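Side-chain contact in phosphoprotein (Lettuce necrotic yellows virus, PDB 3T4R), which probably acts as a non-catalytic polymerase cofactor in viral transcription and replication, steadying the polymerase L on its nucleoprotein-RNA template and chaperoning soluble nucleoprotein: residues L15-G20 and N56-N61. Numbering follows the deposited sequence.
Sequences LDWEIG and NEIIEN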
loop_
_atom_site.group_PDB
_atom_site.type_symbol
_atom_site.label_atom_id
_atom_site.label_comp_id
_atom_site.label_asym_id
_atom_site.label_seq_id
_atom_site.Cartn_x
_atom_site.Cartn_y
_atom_site.Cartn_z
ATOM N N LEU A 15 -2.385 -4.423 -6.970
ATOM C CA LEU A 15 -0.962 -4.759 -6.893
ATOM C C LEU A 15 -0.705 -6.150 -6.289
ATOM O O LEU A 15 0.419 -6.497 -5.996
ATOM C CB LEU A 15 -0.237 -3.691 -6.062
ATOM C CG LEU A 15 -0.206 -2.291 -6.659
ATOM C CD1 LEU A 15 0.489 -1.333 -5.621
ATOM C CD2 LEU A 15 0.550 -2.205 -7.974
ATOM N N ASP A 16 -1.766 -6.944 -6.140
ATOM C CA ASP A 16 -1.686 -8.378 -5.799
ATOM C C ASP A 16 -1.543 -8.681 -4.342
ATOM O O ASP A 16 -1.316 -9.760 -3.998
ATOM C CB ASP A 16 -0.643 -9.115 -6.649
ATOM C CG ASP A 16 -1.120 -9.299 -8.096
ATOM O OD1 ASP A 16 -2.240 -9.800 -8.336
ATOM O OD2 ASP A 16 -0.380 -8.846 -9.000
ATOM N N TRP A 17 -1.794 -7.718 -3.477
ATOM C CA TRP A 17 -1.913 -8.014 -2.071
ATOM C C TRP A 17 -3.163 -8.847 -1.906
ATOM O O TRP A 17 -4.134 -8.655 -2.660
ATOM C CB TRP A 17 -2.004 -6.687 -1.262
ATOM C CG TRP A 17 -0.680 -6.363 -0.696
ATOM C CD1 TRP A 17 -0.179 -6.819 0.466
ATOM C CD2 TRP A 17 0.378 -5.590 -1.311
ATOM N NE1 TRP A 17 1.121 -6.378 0.645
ATOM C CE2 TRP A 17 1.478 -5.610 -0.432
ATOM C CE3 TRP A 17 0.493 -4.890 -2.504
ATOM C CZ2 TRP A 17 2.702 -4.956 -0.727
ATOM C CZ3 TRP A 17 1.663 -4.256 -2.793
ATOM C CH2 TRP A 17 2.767 -4.302 -1.924
ATOM N N GLU A 18 -3.201 -9.771 -0.964
ATOM C CA GLU A 18 -4.383 -10.633 -0.928
ATOM C C GLU A 18 -5.454 -9.796 -0.266
ATOM O O GLU A 18 -5.160 -8.984 0.607
ATOM C CB GLU A 18 -4.078 -11.951 -0.193
ATOM C CG GLU A 18 -4.765 -13.284 -0.693
ATOM C CD GLU A 18 -4.416 -13.712 -2.135
ATOM O OE1 GLU A 18 -3.205 -13.823 -2.417
ATOM O OE2 GLU A 18 -5.348 -13.937 -2.983
ATOM N N ILE A 19 -6.692 -9.968 -0.708
ATOM C CA ILE A 19 -7.859 -9.273 -0.179
ATOM C C ILE A 19 -8.008 -9.602 1.274
ATOM O O ILE A 19 -8.348 -8.727 2.060
ATOM C CB ILE A 19 -9.104 -9.647 -0.981
ATOM C CG1 ILE A 19 -9.515 -8.489 -1.878
ATOM C CG2 ILE A 19 -10.302 -9.840 -0.112
ATOM C CD1 ILE A 19 -8.858 -8.445 -3.135
ATOM N N GLY A 20 -7.747 -10.858 1.630
ATOM C CA GLY A 20 -7.787 -11.272 3.021
ATOM C C GLY A 20 -6.922 -10.447 3.971
ATOM O O GLY A 20 -7.348 -10.092 5.063
ATOM N N ASN A 56 7.194 -1.979 -4.846
ATOM C CA ASN A 56 8.435 -1.710 -4.146
ATOM C C ASN A 56 8.260 -0.562 -3.103
ATOM O O ASN A 56 8.773 -0.640 -1.968
ATOM C CB ASN A 56 9.574 -1.399 -5.135
ATOM C CG ASN A 56 10.100 -2.656 -5.857
ATOM O OD1 ASN A 56 10.063 -3.768 -5.292
ATOM N ND2 ASN A 56 10.673 -2.470 -7.070
ATOM N N GLU A 57 7.592 0.497 -3.493
ATOM C CA GLU A 57 7.393 1.628 -2.582
ATOM C C GLU A 57 6.570 1.208 -1.363
ATOM O O GLU A 57 6.872 1.626 -0.244
ATOM C CB GLU A 57 6.705 2.820 -3.285
ATOM C CG GLU A 57 7.553 3.498 -4.334
ATOM C CD GLU A 57 8.068 4.826 -3.903
ATOM O OE1 GLU A 57 8.516 4.945 -2.730
ATOM O OE2 GLU A 57 8.062 5.767 -4.737
ATOM N N ILE A 58 5.518 0.434 -1.585
ATOM C CA ILE A 58 4.610 0.021 -0.520
ATOM C C ILE A 58 5.308 -0.969 0.460
ATOM O O ILE A 58 5.150 -0.895 1.700
ATOM C CB ILE A 58 3.376 -0.633 -1.136
ATOM C CG1 ILE A 58 2.480 0.483 -1.737
ATOM C CG2 ILE A 58 2.520 -1.336 -0.095
ATOM C CD1 ILE A 58 1.412 -0.035 -2.620
ATOM N N ILE A 59 6.046 -1.896 -0.102
ATOM C CA ILE A 59 6.933 -2.840 0.674
ATOM C C ILE A 59 7.932 -2.093 1.538
ATOM O O ILE A 59 8.056 -2.392 2.694
ATOM C CB ILE A 59 7.685 -3.847 -0.208
ATOM C CG1 ILE A 59 6.658 -4.732 -0.941
ATOM C CG2 ILE A 59 8.568 -4.736 0.665
ATOM C CD1 ILE A 59 7.192 -5.804 -1.595
ATOM N N GLU A 60 8.501 -1.018 1.007
ATOM C CA GLU A 60 9.354 -0.175 1.826
ATOM C C GLU A 60 8.626 0.394 3.049
ATOM O O GLU A 60 9.173 0.425 4.134
ATOM C CB GLU A 60 9.975 0.917 0.983
ATOM C CG GLU A 60 11.439 0.986 1.121
ATOM C CD GLU A 60 12.150 -0.065 0.273
ATOM O OE1 GLU A 60 11.961 0.042 -1.002
ATOM O OE2 GLU A 60 12.903 -0.980 0.869
ATOM N N ASN A 61 7.373 0.777 2.885
ATOM C CA ASN A 61 6.604 1.387 3.913
ATOM C C ASN A 61 6.205 0.316 4.840
ATOM O O ASN A 61 6.090 0.538 5.996
ATOM C CB ASN A 61 5.334 1.991 3.329
ATOM C CG ASN A 61 5.582 3.278 2.546
ATOM O OD1 ASN A 61 6.611 3.914 2.689
ATOM N ND2 ASN A 61 4.614 3.669 1.739
#
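The CZ2 and CH2 corner of the Trp17 indole meets Ile58 and Ile59 of helix 50-72, each in a different way. Ile59 stands at the edge of the indole, close to its plane, with CG1 4.0 Å from Trp17 CZ2. Ile58 comes at it obliquely: its CG2 methyl lies 3.5 Å from Trp17 CH2 and 3.7 Å from Trp17 CZ2, and the two side chains run past each other in opposite directions. Another stretch of the indole edge is occupied from its own side of the contact, by CB of Leu15 lying in the ring plane.

Ile58 illustrates how a beta-branched residue can serve two partners at once. CG2 extends anti to the backbone N and meets the indole, whereas CG1, beside that N (chi1 -75°), carries the delta methyl to Leu15. There Leu15 CD1 and Ile58 CD1 meet at 3.4 Å, closer than two methyl carbons normally pack. Leu15 and Ile58 are both buried, while Ile59 is exposed, so the apolar seam runs from the interior toward the surface and is held by van der Waals contact.

The turn behind the ring is a Schellman motif that ends helix 4-14, with Asp16 as its C-prime residue at positive phi; the side chains of Leu15 and Trp17, on either side of Asp16 in sequence, both set out toward helix 50-72. Polar links beside the seam tie the same turn to that helix, a salt bridge from Asp16 to Lys51 and a hydrogen bond from Leu15 O to Gln55. Within this small all-helical C-terminal domain, Leu12 of helix 4-14 touches both Trp17 and Ile58, and Ile38 of helix 36-41 packs on Ile58 as well, joining three helices around one side chain.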